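Local coordinates for PUM-HD domain-containing protein (Caenorhabditis elegans, PDB 7CGF) that binds RNA through its Pumilio homology domain, probably recognising the 3' untranslated regions of messenger RNAs, at residues I107-V110 with P111-A114; A114-M117 with Y118-R121; H144-H147 with R148-D152. The protein carries 2 engineered substitutions. All blocks are in the same frame, centred on the assembly; numbering follows the deposited sequence.

Interaction 1. Residues I107-V110 with P111-A114; sequences IDRV and PEYA
One face of the Y113 ring is laid against R109: the carbonyl O of R109 sits 3.2 Å above the ring plane, displaced toward the rim, and on the same face R109 CB makes a CH-pi contact 3.7 Å from the Y113 centroid. The R109 guanidinium is met obliquely by E112, their planes 33° apart. Y113 CG lies anti to its carbonyl carbon (chi1 -63°), which swings the ring back over the preceding turn. Two amides grip R109 O: Y113 N, at 2.9 Å and nearly in line with the C=O, and E112 N from above the carbonyl plane. A114 N adds a bond to V110 O at 3.1 Å. P111 suits this first turn, where a residue lacking an N-H costs no helical bond; its CD packs 3.5 Å from V110 CB. The aliphatic part of R109 spans the tyrosine and carries its charge outward to D75, which takes a salt bridge from R109 NH1 and a hydrogen bond from Y113 OH. E112 OE1 stays 4.2 Å from R109 NE, well out of the guanidinium plane, so it probably adds only a general electrostatic attraction, while D75 supplies the directed charge pairing.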
loop_
_atom_site.group_PDB
_atom_site.type_symbol
_atom_site.label_atom_id
_atom_site.label_comp_id
_atom_site.label_asym_id
_atom_site.label_seq_id
_atom_site.Cartn_x
_atom_site.Cartn_y
_atom_site.Cartn_z
ATOM N N ILE A 107 1.323 20.075 -15.813
ATOM C CA ILE A 107 2.228 18.999 -16.213
ATOM C C ILE A 107 3.680 19.394 -15.974
ATOM O O ILE A 107 4.497 18.565 -15.548
ATOM C CB ILE A 107 1.970 18.587 -17.676
ATOM C CG1 ILE A 107 2.728 17.294 -18.001
ATOM C CG2 ILE A 107 2.346 19.691 -18.661
ATOM C CD1 ILE A 107 2.323 16.107 -17.136
ATOM N N ASP A 108 4.027 20.663 -16.215
ATOM C CA ASP A 108 5.436 21.047 -16.173
ATOM C C ASP A 108 6.033 20.946 -14.775
ATOM O O ASP A 108 7.252 20.780 -14.651
ATOM C CB ASP A 108 5.624 22.469 -16.710
ATOM C CG ASP A 108 5.333 22.587 -18.201
ATOM O OD1 ASP A 108 5.325 21.559 -18.909
ATOM O OD2 ASP A 108 5.118 23.728 -18.666
ATOM N N ARG A 109 5.216 21.022 -13.724
ATOM C CA ARG A 109 5.710 20.935 -12.356
ATOM C C ARG A 109 5.288 19.656 -11.644
ATOM O O ARG A 109 5.433 19.571 -10.417
ATOM C CB ARG A 109 5.252 22.151 -11.551
ATOM C CG ARG A 109 5.867 23.446 -12.054
ATOM C CD ARG A 109 5.826 24.546 -11.019
ATOM N NE ARG A 109 6.514 25.731 -11.520
ATOM C CZ ARG A 109 6.589 26.899 -10.889
ATOM N NH1 ARG A 109 6.014 27.067 -9.701
ATOM N NH2 ARG A 109 7.249 27.905 -11.450
ATOM N N VAL A 110 4.775 18.669 -12.373
ATOM C CA VAL A 110 4.469 17.362 -11.791
ATOM C C VAL A 110 5.676 16.813 -11.034
ATOM O O VAL A 110 5.494 16.251 -9.944
ATOM C CB VAL A 110 3.968 16.372 -12.859
ATOM C CG1 VAL A 110 4.125 14.925 -12.404
ATOM C CG2 VAL A 110 2.497 16.655 -13.189
ATOM N N PRO A 111 6.913 16.939 -11.533
ATOM C CA PRO A 111 8.044 16.387 -10.767
ATOM C C PRO A 111 8.230 17.023 -9.397
ATOM O O PRO A 111 8.799 16.377 -8.508
ATOM C CB PRO A 111 9.244 16.643 -11.692
ATOM C CG PRO A 111 8.659 16.619 -13.053
ATOM C CD PRO A 111 7.359 17.386 -12.864
ATOM N N GLU A 112 7.763 18.257 -9.189
ATOM C CA GLU A 112 7.764 18.862 -7.861
ATOM C C GLU A 112 6.512 18.506 -7.066
ATOM O O GLU A 112 6.598 18.205 -5.866
ATOM C CB GLU A 112 7.888 20.392 -7.976
ATOM C CG GLU A 112 9.061 20.863 -8.836
ATOM C CD GLU A 112 8.912 22.310 -9.333
ATOM O OE1 GLU A 112 8.229 23.128 -8.669
ATOM O OE2 GLU A 112 9.483 22.629 -10.398
ATOM N N TYR A 113 5.345 18.546 -7.719
ATOM C CA TYR A 113 4.078 18.289 -7.040
ATOM C C TYR A 113 4.044 16.901 -6.412
ATOM O O TYR A 113 3.382 16.698 -5.387
ATOM C CB TYR A 113 2.906 18.435 -8.025
ATOM C CG TYR A 113 2.727 19.839 -8.603
ATOM C CD1 TYR A 113 3.115 20.971 -7.888
ATOM C CD2 TYR A 113 2.194 20.012 -9.873
ATOM C CE1 TYR A 113 2.958 22.259 -8.431
ATOM C CE2 TYR A 113 2.024 21.302 -10.421
ATOM C CZ TYR A 113 2.407 22.407 -9.697
ATOM O OH TYR A 113 2.257 23.669 -10.253
ATOM N N ALA A 114 4.754 15.935 -7.000
ATOM C CA ALA A 114 4.660 14.570 -6.483
ATOM C C ALA A 114 5.146 14.466 -5.042
ATOM O O ALA A 114 4.702 13.577 -4.298
ATOM C CB ALA A 114 5.440 13.621 -7.395
#

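Interaction 2. Residues A114-M117 with Y118-R121; sequences AFQM and YACR. With nucleotides of chain B.
R121 leaves the start of helix 119-129 and bends back past M117. Its CB lies over the O4 side of the U7 base of chain B, and its CG lies 3.4 Å from M117 O. Bends at chi2 (-53°) and chi3 (-73°) then carry CD to within 3.4 Å of N7 of the adenine of chain B, with NE near the same nitrogen. At CZ the chain becomes a flat plate between two bases, 3.4 Å from C5 of U7 on one face and 3.4 Å from C5 of the adenine on the opposite face. NH1 lies over the six-membered ring of the adenine, while NH2 donates to a water at 2.9 Å that is also within hydrogen-bonding reach of M117 O and of U7 O4'. A flat cation suits this slot, since it can layer with bases on both faces and still hydrogen-bond at its rim. Were R121 an alanine, a gap would probably open between the two bases and the water would lose its donor. Beside it, M117 CG stands 3.9 Å above the centre of the Y118 ring, its sulfur making a Met-aromatic contact. C120 N closes the turn on Q116 O at 2.9 Å, and C120 SG touches the adenine C8. R121 thus takes the stacking position of a Pumilio repeat. D79 receives the amides of Y118 and A119, Y118 and R121 lean on N84 and Q88 of helix 83-89, and A114 and F115 rest on C149 of helix 146-150.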
loop_
_atom_site.group_PDB
_atom_site.type_symbol
_atom_site.label_atom_id
_atom_site.label_comp_id
_atom_site.label_asym_id
_atom_site.label_seq_id
_atom_site.Cartn_x
_atom_site.Cartn_y
_atom_site.Cartn_z
ATOM N N ALA A 114 4.754 15.935 -7.000
ATOM C CA ALA A 114 4.660 14.570 -6.483
ATOM C C ALA A 114 5.146 14.466 -5.042
ATOM O O ALA A 114 4.702 13.577 -4.298
ATOM C CB ALA A 114 5.440 13.621 -7.395
ATOM N N PHE A 115 6.046 15.357 -4.630
ATOM C CA PHE A 115 6.636 15.337 -3.298
ATOM C C PHE A 115 5.901 16.203 -2.293
ATOM O O PHE A 115 6.267 16.197 -1.107
ATOM C CB PHE A 115 8.099 15.787 -3.385
ATOM C CG PHE A 115 8.941 14.861 -4.189
ATOM C CD1 PHE A 115 9.045 15.004 -5.561
ATOM C CD2 PHE A 115 9.599 13.821 -3.572
ATOM C CE1 PHE A 115 9.809 14.114 -6.318
ATOM C CE2 PHE A 115 10.354 12.934 -4.316
ATOM C CZ PHE A 115 10.463 13.073 -5.677
ATOM N N GLN A 116 4.889 16.948 -2.725
ATOM C CA GLN A 116 4.203 17.909 -1.865
ATOM C C GLN A 116 2.937 17.307 -1.270
ATOM O O GLN A 116 2.224 16.544 -1.933
ATOM C CB GLN A 116 3.897 19.174 -2.669
ATOM C CG GLN A 116 5.192 19.858 -3.109
ATOM C CD GLN A 116 5.004 20.960 -4.130
ATOM O OE1 GLN A 116 3.892 21.244 -4.566
ATOM N NE2 GLN A 116 6.106 21.573 -4.534
ATOM N N MET A 117 2.632 17.664 -0.011
ATOM C CA MET A 117 1.603 16.897 0.682
ATOM C C MET A 117 0.209 17.198 0.158
ATOM O O MET A 117 -0.639 16.306 0.154
ATOM C CB MET A 117 1.659 17.119 2.190
ATOM C CG MET A 117 1.348 18.508 2.662
ATOM S SD MET A 117 1.335 18.497 4.492
ATOM C CE MET A 117 1.304 20.264 4.796
ATOM N N TYR A 118 -0.057 18.425 -0.302
ATOM C CA TYR A 118 -1.377 18.666 -0.883
ATOM C C TYR A 118 -1.405 18.390 -2.388
ATOM O O TYR A 118 -2.336 17.747 -2.879
ATOM C CB TYR A 118 -1.822 20.107 -0.602
ATOM C CG TYR A 118 -1.824 20.466 0.866
ATOM C CD1 TYR A 118 -2.520 19.700 1.798
ATOM C CD2 TYR A 118 -1.140 21.592 1.317
ATOM C CE1 TYR A 118 -2.511 20.034 3.155
ATOM C CE2 TYR A 118 -1.122 21.919 2.672
ATOM C CZ TYR A 118 -1.817 21.154 3.576
ATOM O OH TYR A 118 -1.811 21.486 4.925
ATOM N N ALA A 119 -0.379 18.820 -3.120
ATOM C CA ALA A 119 -0.372 18.629 -4.570
ATOM C C ALA A 119 -0.331 17.154 -4.958
ATOM O O ALA A 119 -0.893 16.768 -5.992
ATOM C CB ALA A 119 0.812 19.376 -5.187
ATOM N N CYS A 120 0.295 16.303 -4.142
ATOM C CA CYS A 120 0.309 14.888 -4.499
ATOM C C CYS A 120 -1.092 14.278 -4.458
ATOM O O CYS A 120 -1.335 13.265 -5.123
ATOM C CB CYS A 120 1.274 14.112 -3.585
ATOM S SG CYS A 120 0.599 13.607 -2.003
ATOM N N ARG A 121 -2.014 14.864 -3.689
ATOM C CA ARG A 121 -3.396 14.388 -3.690
ATOM C C ARG A 121 -4.098 14.755 -4.989
ATOM O O ARG A 121 -4.958 13.998 -5.462
ATOM C CB ARG A 121 -4.166 14.965 -2.497
ATOM C CG ARG A 121 -3.435 14.868 -1.139
ATOM C CD ARG A 121 -2.973 13.436 -0.829
ATOM N NE ARG A 121 -4.064 12.527 -0.467
ATOM C CZ ARG A 121 -4.461 12.282 0.783
ATOM N NH1 ARG A 121 -5.442 11.424 1.008
ATOM N NH2 ARG A 121 -3.872 12.882 1.805
ATOM P P A B 6 2.236 8.085 6.957
ATOM O OP1 A B 6 3.342 9.018 7.265
ATOM O OP2 A B 6 1.199 7.729 7.951
ATOM O "O5'" A B 6 1.463 8.666 5.687
ATOM C "C5'" A B 6 0.328 9.503 5.863
ATOM C "C4'" A B 6 0.530 10.866 5.245
ATOM O "O4'" A B 6 0.903 10.728 3.856
ATOM C "C3'" A B 6 -0.710 11.740 5.229
ATOM O "O3'" A B 6 -0.836 12.443 6.446
ATOM C "C2'" A B 6 -0.500 12.655 4.022
ATOM O "O2'" A B 6 0.277 13.791 4.389
ATOM C "C1'" A B 6 0.329 11.768 3.087
ATOM N N9 A B 6 -0.455 11.148 1.994
ATOM C C8 A B 6 -0.234 11.340 0.645
ATOM N N7 A B 6 -1.070 10.662 -0.130
ATOM C C5 A B 6 -1.888 9.989 0.778
ATOM C C6 A B 6 -2.978 9.107 0.609
ATOM N N6 A B 6 -3.436 8.722 -0.588
ATOM N N1 A B 6 -3.585 8.615 1.708
ATOM C C2 A B 6 -3.135 8.983 2.916
ATOM N N3 A B 6 -2.127 9.800 3.205
ATOM C C4 A B 6 -1.522 10.273 2.088
ATOM P P U B 7 -2.282 12.722 7.046
ATOM O OP1 U B 7 -2.095 13.279 8.420
ATOM O OP2 U B 7 -3.160 11.549 6.811
ATOM O "O5'" U B 7 -2.844 13.851 6.094
ATOM C "C5'" U B 7 -4.168 14.306 6.246
ATOM C "C4'" U B 7 -4.306 15.650 5.613
ATOM O "O4'" U B 7 -4.328 15.517 4.180
ATOM C "C3'" U B 7 -5.583 16.401 5.940
ATOM O "O3'" U B 7 -5.433 17.090 7.174
ATOM C "C2'" U B 7 -5.763 17.348 4.743
ATOM O "O2'" U B 7 -5.178 18.615 5.034
ATOM C "C1'" U B 7 -4.957 16.652 3.625
ATOM N N1 U B 7 -5.712 16.235 2.413
ATOM C C2 U B 7 -5.784 17.148 1.387
ATOM O O2 U B 7 -5.322 18.265 1.506
ATOM N N3 U B 7 -6.448 16.734 0.252
ATOM C C4 U B 7 -7.023 15.495 0.066
ATOM O O4 U B 7 -7.583 15.230 -1.002
ATOM C C5 U B 7 -6.881 14.593 1.166
ATOM C C6 U B 7 -6.245 14.977 2.278
HETATM O O HOH W 1 -2.355 15.302 2.082
#

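Interaction 3. Residues H144-H147 with R148-D152; sequences HVIH and RCMKD
I146 and M150, one turn apart, form the dense side of this short helix: I146 CD1 rests 3.8 Å from M150 CG as the two chains cross. M150 CG is anti to its carbonyl carbon (chi1 -65°), which lays it alongside I146 O, and the same oxygen accepts M150 N at 3.0 Å. C149 is equally close-set, its amide bonding V145 O at 2.9 Å in a nearly straight line with the carbonyl. Small C149 and unbranched M150 fit here because the buried face also meets V159 of helix 155-165, T177 of helix 172-178 and M188 of helix 184-189. The looser side is at R148, which is exposed, and at K151. V145 CG1 only brushes R148 NH2, at 3.8 Å, and R148 makes a cation-pi contact with F115. The H147 ring and the K151 chain run side by side, no closer than 4.1 Å between H147 NE2 and K151 CD. Acids organise them: H147 ND1 bonds E180, while H147 NE2 and K151 NZ both reach E187, a setting that would probably favour a protonated imidazole. V145 stands at the N-cap, and beyond the helix D152 OD2 caps the amides of N154 and G155, just where helix 155-165 begins. A short helix, a capped turn and a longer helix in succession are the opening part of a three-helix Pumilio repeat within this all-helical domain.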
loop_
_atom_site.group_PDB
_atom_site.type_symbol
_atom_site.label_atom_id
_atom_site.label_comp_id
_atom_site.label_asym_id
_atom_site.label_seq_id
_atom_site.Cartn_x
_atom_site.Cartn_y
_atom_site.Cartn_z
ATOM N N HIS A 144 11.160 11.381 -14.403
ATOM C CA HIS A 144 12.354 12.163 -14.107
ATOM C C HIS A 144 12.766 12.104 -12.647
ATOM O O HIS A 144 13.912 12.455 -12.334
ATOM C CB HIS A 144 12.135 13.622 -14.514
ATOM C CG HIS A 144 11.798 13.785 -15.955
ATOM N ND1 HIS A 144 10.723 14.526 -16.394
ATOM C CD2 HIS A 144 12.382 13.273 -17.063
ATOM C CE1 HIS A 144 10.669 14.479 -17.712
ATOM N NE2 HIS A 144 11.658 13.717 -18.141
ATOM N N VAL A 145 11.867 11.694 -11.749
ATOM C CA VAL A 145 12.146 11.708 -10.317
ATOM C C VAL A 145 11.751 10.394 -9.649
ATOM O O VAL A 145 11.566 10.360 -8.432
ATOM C CB VAL A 145 11.432 12.894 -9.626
ATOM C CG1 VAL A 145 12.044 14.227 -10.057
ATOM C CG2 VAL A 145 9.933 12.895 -9.970
ATOM N N ILE A 146 11.701 9.292 -10.407
ATOM C CA ILE A 146 11.021 8.088 -9.914
ATOM C C ILE A 146 11.735 7.444 -8.710
ATOM O O ILE A 146 11.065 7.001 -7.770
ATOM C CB ILE A 146 10.793 7.097 -11.076
ATOM C CG1 ILE A 146 10.069 5.830 -10.606
ATOM C CG2 ILE A 146 12.103 6.763 -11.788
ATOM C CD1 ILE A 146 8.705 6.060 -9.937
ATOM N N HIS A 147 13.081 7.377 -8.687
ATOM C CA HIS A 147 13.723 6.718 -7.541
ATOM C C HIS A 147 13.431 7.459 -6.240
ATOM O O HIS A 147 13.043 6.847 -5.238
ATOM C CB HIS A 147 15.238 6.571 -7.735
ATOM C CG HIS A 147 15.924 5.840 -6.602
ATOM N ND1 HIS A 147 16.549 4.620 -6.767
ATOM C CD2 HIS A 147 16.079 6.163 -5.292
ATOM C CE1 HIS A 147 17.058 4.224 -5.610
ATOM N NE2 HIS A 147 16.784 5.141 -4.699
ATOM N N ARG A 148 13.590 8.791 -6.240
ATOM C CA ARG A 148 13.324 9.542 -5.021
ATOM C C ARG A 148 11.841 9.526 -4.693
ATOM O O ARG A 148 11.454 9.473 -3.518
ATOM C CB ARG A 148 13.849 10.974 -5.181
ATOM C CG ARG A 148 13.796 11.814 -3.909
ATOM C CD ARG A 148 14.532 13.149 -4.066
ATOM N NE ARG A 148 14.221 13.812 -5.334
ATOM C CZ ARG A 148 13.387 14.841 -5.462
ATOM N NH1 ARG A 148 12.782 15.346 -4.400
ATOM N NH2 ARG A 148 13.165 15.372 -6.655
ATOM N N CYS A 149 11.005 9.524 -5.729
ATOM C CA CYS A 149 9.561 9.486 -5.528
ATOM C C CYS A 149 9.145 8.239 -4.751
ATOM O O CYS A 149 8.291 8.302 -3.861
ATOM C CB CYS A 149 8.886 9.530 -6.898
ATOM S SG CYS A 149 7.326 10.382 -6.965
ATOM N N MET A 150 9.762 7.095 -5.059
ATOM C CA MET A 150 9.334 5.833 -4.464
ATOM C C MET A 150 9.567 5.783 -2.962
ATOM O O MET A 150 8.839 5.084 -2.247
ATOM C CB MET A 150 10.059 4.681 -5.159
ATOM C CG MET A 150 9.656 4.563 -6.607
ATOM S SD MET A 150 10.746 3.381 -7.442
ATOM C CE MET A 150 10.742 2.207 -6.156
ATOM N N LYS A 151 10.570 6.499 -2.458
ATOM C CA LYS A 151 10.889 6.493 -1.037
ATOM C C LYS A 151 10.308 7.685 -0.306
ATOM O O LYS A 151 10.643 7.906 0.860
ATOM C CB LYS A 151 12.405 6.472 -0.838
ATOM C CG LYS A 151 13.043 5.237 -1.393
ATOM C CD LYS A 151 14.541 5.299 -1.230
ATOM C CE LYS A 151 14.952 5.037 0.199
ATOM N NZ LYS A 151 16.428 4.824 0.270
ATOM N N ASP A 152 9.498 8.493 -0.979
ATOM C CA ASP A 152 8.968 9.710 -0.383
ATOM C C ASP A 152 7.585 9.442 0.189
ATOM O O ASP A 152 6.784 8.728 -0.423
ATOM C CB ASP A 152 8.901 10.844 -1.413
ATOM C CG ASP A 152 8.429 12.138 -0.796
ATOM O OD1 ASP A 152 9.194 12.746 -0.008
ATOM O OD2 ASP A 152 7.277 12.534 -1.076
#

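Following the chain, interaction 1 turns the loop after helix 99-106 into helix 110-113; interaction 2 takes over at the shared A114 and rounds the bend into helix 119-129, where the bound RNA lies. The two meet where Y113 CB packs on A119 CB. After helices 119-129 and 132-142, interaction 3 forms the next short helix, and the chain leads on into helix 155-165. All three are local and in series, so none nests in or crosses another. Interaction 3 lies beside both earlier contacts: A114 CB packs on C149 SG, and F115 packs against both R148 and D152. Residues 107-121 and 144-152, in successive predicted Pumilio repeats, are thereby joined side by side along the arc of the domain.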